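Local coordinates for protein apicoplast TIC22, putative (Plasmodium falciparum 3D7, PDB 4E6Z) that probably acts as a chaperone required for protein import into the apicoplast, the plastid of the malaria parasite, at residues 212-223 with 236-246. Numbering follows the deposited sequence.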
loop_
_atom_site.group_PDB
_atom_site.type_symbol
_atom_site.label_atom_id
_atom_site.label_comp_id
_atom_site.label_asym_id
_atom_site.label_seq_id
_atom_site.Cartn_x
_atom_site.Cartn_y
_atom_site.Cartn_z
ATOM N N LEU A 212 -9.368 8.060 -2.686
ATOM C CA LEU A 212 -9.062 6.672 -2.997
ATOM C C LEU A 212 -8.388 6.048 -1.783
ATOM O O LEU A 212 -7.235 6.358 -1.483
ATOM C CB LEU A 212 -8.120 6.612 -4.194
ATOM C CG LEU A 212 -8.549 5.775 -5.392
ATOM C CD1 LEU A 212 -10.022 5.976 -5.686
ATOM C CD2 LEU A 212 -7.698 6.147 -6.586
ATOM N N PHE A 213 -9.105 5.170 -1.088
ATOM C CA PHE A 213 -8.643 4.669 0.202
ATOM C C PHE A 213 -7.964 3.317 0.103
ATOM O O PHE A 213 -8.478 2.403 -0.541
ATOM C CB PHE A 213 -9.806 4.571 1.192
ATOM C CG PHE A 213 -10.487 5.877 1.456
ATOM C CD1 PHE A 213 -10.094 6.677 2.516
ATOM C CD2 PHE A 213 -11.522 6.308 0.643
ATOM C CE1 PHE A 213 -10.725 7.885 2.761
ATOM C CE2 PHE A 213 -12.154 7.508 0.881
ATOM C CZ PHE A 213 -11.756 8.300 1.941
ATOM N N PHE A 214 -6.811 3.193 0.755
ATOM C CA PHE A 214 -6.154 1.900 0.872
ATOM C C PHE A 214 -6.881 1.022 1.886
ATOM O O PHE A 214 -7.020 -0.180 1.682
ATOM C CB PHE A 214 -4.668 2.056 1.225
ATOM C CG PHE A 214 -3.803 2.345 0.033
ATOM C CD1 PHE A 214 -3.199 1.314 -0.669
ATOM C CD2 PHE A 214 -3.616 3.645 -0.404
ATOM C CE1 PHE A 214 -2.409 1.576 -1.777
ATOM C CE2 PHE A 214 -2.832 3.914 -1.511
ATOM C CZ PHE A 214 -2.230 2.879 -2.201
ATOM N N ASP A 215 -7.353 1.632 2.969
ATOM C CA ASP A 215 -8.133 0.910 3.968
ATOM C C ASP A 215 -9.634 1.120 3.788
ATOM O O ASP A 215 -10.119 2.252 3.791
ATOM C CB ASP A 215 -7.709 1.306 5.384
ATOM C CG ASP A 215 -6.363 0.716 5.778
ATOM O OD1 ASP A 215 -5.615 0.281 4.875
ATOM O OD2 ASP A 215 -6.057 0.686 6.990
ATOM N N LEU A 216 -10.357 0.017 3.624
ATOM C CA LEU A 216 -11.806 0.054 3.525
ATOM C C LEU A 216 -12.401 0.799 4.716
ATOM O O LEU A 216 -13.293 1.630 4.557
ATOM C CB LEU A 216 -12.380 -1.364 3.459
ATOM C CG LEU A 216 -13.912 -1.458 3.517
ATOM C CD1 LEU A 216 -14.556 -0.605 2.433
ATOM C CD2 LEU A 216 -14.385 -2.901 3.413
ATOM N N GLU A 217 -11.894 0.499 5.908
ATOM C CA GLU A 217 -12.415 1.094 7.133
ATOM C C GLU A 217 -12.266 2.617 7.165
ATOM O O GLU A 217 -13.062 3.310 7.802
ATOM C CB GLU A 217 -11.784 0.445 8.372
ATOM C CG GLU A 217 -10.390 -0.141 8.147
ATOM C CD GLU A 217 -10.414 -1.541 7.544
ATOM O OE1 GLU A 217 -10.724 -2.509 8.272
ATOM O OE2 GLU A 217 -10.110 -1.673 6.340
ATOM N N ASP A 218 -11.255 3.137 6.471
ATOM C CA ASP A 218 -11.101 4.585 6.330
ATOM C C ASP A 218 -12.203 5.152 5.434
ATOM O O ASP A 218 -12.755 6.215 5.711
ATOM C CB ASP A 218 -9.727 4.939 5.755
ATOM C CG ASP A 218 -8.590 4.698 6.745
ATOM O OD1 ASP A 218 -8.853 4.606 7.966
ATOM O OD2 ASP A 218 -7.428 4.611 6.298
ATOM N N LEU A 219 -12.508 4.435 4.357
ATOM C CA LEU A 219 -13.567 4.824 3.439
ATOM C C LEU A 219 -14.912 4.862 4.153
ATOM O O LEU A 219 -15.611 5.874 4.121
ATOM C CB LEU A 219 -13.631 3.866 2.245
ATOM C CG LEU A 219 -14.839 4.044 1.315
ATOM C CD1 LEU A 219 -14.881 5.451 0.749
ATOM C CD2 LEU A 219 -14.828 3.014 0.192
ATOM N N LYS A 220 -15.267 3.754 4.797
ATOM C CA LYS A 220 -16.519 3.667 5.540
ATOM C C LYS A 220 -16.605 4.749 6.608
ATOM O O LYS A 220 -17.692 5.214 6.951
ATOM C CB LYS A 220 -16.679 2.283 6.173
ATOM C CG LYS A 220 -17.042 1.192 5.177
ATOM C CD LYS A 220 -17.197 -0.163 5.846
ATOM C CE LYS A 220 -17.609 -1.226 4.833
ATOM N NZ LYS A 220 -17.599 -2.606 5.402
ATOM N N GLU A 221 -15.453 5.149 7.130
ATOM C CA GLU A 221 -15.408 6.179 8.153
ATOM C C GLU A 221 -15.703 7.543 7.543
ATOM O O GLU A 221 -16.365 8.378 8.162
ATOM C CB GLU A 221 -14.046 6.182 8.845
ATOM C CG GLU A 221 -14.079 6.711 10.263
ATOM C CD GLU A 221 -13.103 5.988 11.171
ATOM O OE1 GLU A 221 -13.385 5.889 12.385
ATOM O OE2 GLU A 221 -12.062 5.508 10.671
ATOM N N ALA A 222 -15.216 7.760 6.325
ATOM C CA ALA A 222 -15.428 9.023 5.624
ATOM C C ALA A 222 -16.869 9.139 5.121
ATOM O O ALA A 222 -17.413 10.237 4.995
ATOM C CB ALA A 222 -14.440 9.163 4.472
ATOM N N ILE A 223 -17.476 7.993 4.834
ATOM C CA ILE A 223 -18.867 7.938 4.413
ATOM C C ILE A 223 -19.790 8.310 5.568
ATOM O O ILE A 223 -20.715 9.101 5.404
ATOM C CB ILE A 223 -19.237 6.537 3.892
ATOM C CG1 ILE A 223 -18.568 6.282 2.541
ATOM C CG2 ILE A 223 -20.740 6.396 3.772
ATOM C CD1 ILE A 223 -18.657 4.844 2.070
ATOM N N TYR A 236 -23.950 5.266 -1.141
ATOM C CA TYR A 236 -22.510 5.235 -1.362
ATOM C C TYR A 236 -22.056 3.859 -1.820
ATOM O O TYR A 236 -21.543 3.060 -1.034
ATOM C CB TYR A 236 -21.757 5.672 -0.110
ATOM C CG TYR A 236 -21.882 7.150 0.145
ATOM C CD1 TYR A 236 -21.066 8.055 -0.520
ATOM C CD2 TYR A 236 -22.830 7.645 1.029
ATOM C CE1 TYR A 236 -21.183 9.409 -0.303
ATOM C CE2 TYR A 236 -22.956 8.999 1.251
ATOM C CZ TYR A 236 -22.127 9.876 0.582
ATOM O OH TYR A 236 -22.237 11.226 0.799
ATOM N N LYS A 237 -22.268 3.592 -3.103
ATOM C CA LYS A 237 -21.822 2.353 -3.716
ATOM C C LYS A 237 -20.303 2.241 -3.595
ATOM O O LYS A 237 -19.557 3.010 -4.204
ATOM C CB LYS A 237 -22.252 2.317 -5.185
ATOM C CG LYS A 237 -22.917 1.024 -5.621
ATOM C CD LYS A 237 -21.904 0.000 -6.094
ATOM C CE LYS A 237 -22.605 -1.230 -6.651
ATOM N NZ LYS A 237 -21.646 -2.202 -7.242
ATOM N N ILE A 238 -19.851 1.288 -2.790
ATOM C CA ILE A 238 -18.423 1.058 -2.609
ATOM C C ILE A 238 -17.873 0.227 -3.764
ATOM O O ILE A 238 -18.410 -0.830 -4.093
ATOM C CB ILE A 238 -18.138 0.355 -1.271
ATOM C CG1 ILE A 238 -18.516 1.274 -0.105
ATOM C CG2 ILE A 238 -16.671 -0.081 -1.184
ATOM C CD1 ILE A 238 -18.369 0.627 1.254
ATOM N N LYS A 239 -16.810 0.720 -4.390
ATOM C CA LYS A 239 -16.198 0.019 -5.511
ATOM C C LYS A 239 -14.696 -0.177 -5.309
ATOM O O LYS A 239 -14.047 0.588 -4.597
ATOM C CB LYS A 239 -16.479 0.755 -6.820
ATOM C CG LYS A 239 -17.958 0.831 -7.156
ATOM C CD LYS A 239 -18.203 1.462 -8.513
ATOM C CE LYS A 239 -19.682 1.405 -8.870
ATOM N NZ LYS A 239 -19.980 2.035 -10.188
ATOM N N VAL A 240 -14.157 -1.214 -5.940
ATOM C CA VAL A 240 -12.741 -1.537 -5.811
ATOM C C VAL A 240 -12.009 -1.255 -7.116
ATOM O O VAL A 240 -12.514 -1.545 -8.200
ATOM C CB VAL A 240 -12.536 -3.015 -5.412
ATOM C CG1 VAL A 240 -11.052 -3.375 -5.398
ATOM C CG2 VAL A 240 -13.158 -3.283 -4.057
ATOM N N LEU A 241 -10.818 -0.681 -7.007
ATOM C CA LEU A 241 -9.995 -0.419 -8.177
ATOM C C LEU A 241 -8.601 -1.007 -8.002
ATOM O O LEU A 241 -8.171 -1.299 -6.884
ATOM C CB LEU A 241 -9.909 1.084 -8.450
ATOM C CG LEU A 241 -11.217 1.773 -8.848
ATOM C CD1 LEU A 241 -11.044 3.277 -8.871
ATOM C CD2 LEU A 241 -11.703 1.266 -10.197
ATOM N N ASN A 242 -7.900 -1.180 -9.114
ATOM C CA ASN A 242 -6.533 -1.678 -9.087
ATOM C C ASN A 242 -5.552 -0.512 -9.097
ATOM O O ASN A 242 -5.414 0.178 -10.108
ATOM C CB ASN A 242 -6.284 -2.600 -10.280
ATOM C CG ASN A 242 -4.846 -3.082 -10.355
ATOM O OD1 ASN A 242 -4.141 -3.139 -9.346
ATOM N ND2 ASN A 242 -4.406 -3.437 -11.558
HETATM N N MSE A 243 -4.886 -0.287 -7.966
HETATM C CA MSE A 243 -3.989 0.859 -7.813
HETATM C C MSE A 243 -3.045 1.013 -8.999
HETATM O O MSE A 243 -2.748 2.128 -9.423
HETATM C CB MSE A 243 -3.170 0.750 -6.526
HETATM C CG MSE A 243 -2.215 1.914 -6.331
HETATM SE SE MSE A 243 -0.616 1.438 -5.320
HETATM C CE MSE A 243 0.034 -0.016 -6.447
ATOM N N VAL A 244 -2.575 -0.112 -9.526
ATOM C CA VAL A 244 -1.665 -0.099 -10.667
ATOM C C VAL A 244 -2.283 0.567 -11.896
ATOM O O VAL A 244 -1.655 1.419 -12.527
ATOM C CB VAL A 244 -1.197 -1.521 -11.033
ATOM C CG1 VAL A 244 -0.675 -1.563 -12.463
ATOM C CG2 VAL A 244 -0.136 -1.994 -10.046
ATOM N N ASP A 245 -3.510 0.181 -12.230
ATOM C CA ASP A 245 -4.209 0.751 -13.378
ATOM C C ASP A 245 -4.363 2.259 -13.243
ATOM O O ASP A 245 -4.445 2.977 -14.238
ATOM C CB ASP A 245 -5.589 0.109 -13.543
ATOM C CG ASP A 245 -5.515 -1.351 -13.951
ATOM O OD1 ASP A 245 -4.392 -1.876 -14.105
ATOM O OD2 ASP A 245 -6.585 -1.973 -14.117
ATOM N N LEU A 246 -4.404 2.733 -12.003
ATOM C CA LEU A 246 -4.607 4.151 -11.737
ATOM C C LEU A 246 -3.351 4.975 -11.999
ATOM O O LEU A 246 -3.433 6.163 -12.303
ATOM C CB LEU A 246 -5.097 4.361 -10.305
ATOM C CG LEU A 246 -6.494 3.800 -10.048
ATOM C CD1 LEU A 246 -6.790 3.731 -8.560
ATOM C CD2 LEU A 246 -7.543 4.627 -10.781
#
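I238 of edge strand 238-242 packs against L216, L219 and I223 of helix 216-223, in a mixed four-stranded sheet of order 238-242, 193-203, 208-213, 255-258. The helix follows strand 208-213, and its axis passes 10.9 Å from that of the edge strand at 146°, so the two run roughly antiparallel, joined by side chains alone. From CB of I238 the branches part. CG2, trans to the backbone N, lies 3.9 Å from L219 CD2, while CG1 faces both L219 CD2 and I223 CD1. CD1, ending the extended branch (chi2 176°), reaches L216 CD1 at 4.2 Å and also meets K220 CE. Beta-branched isoleucine suits this place because the short CG2 arm packs on L219 while the longer CG1-CD1 arm spans L216, K220 and I223; the lysine adds its aliphatic stem at the exposed border. One turn beyond L219, I223 slides past Y236, whose broad ring offers apolar carbon: CG2 approaches CD2 obliquely at 3.7 Å. At the strand's end, N242 occupies the N-cap position of the following short helix, its OD1 accepting a weak bond from V244 N. L212 and L241 bring their CD1 methyls within 4.3 Å; apolar L212, buried, also rests on F255 and F257 of strand 255-258. Selenomethionine M243, flexible and polarisable, makes a Met-aromatic contact with F214, whose flat ring presents its edge: SE lies near the ring plane, 3.8 Å from CZ.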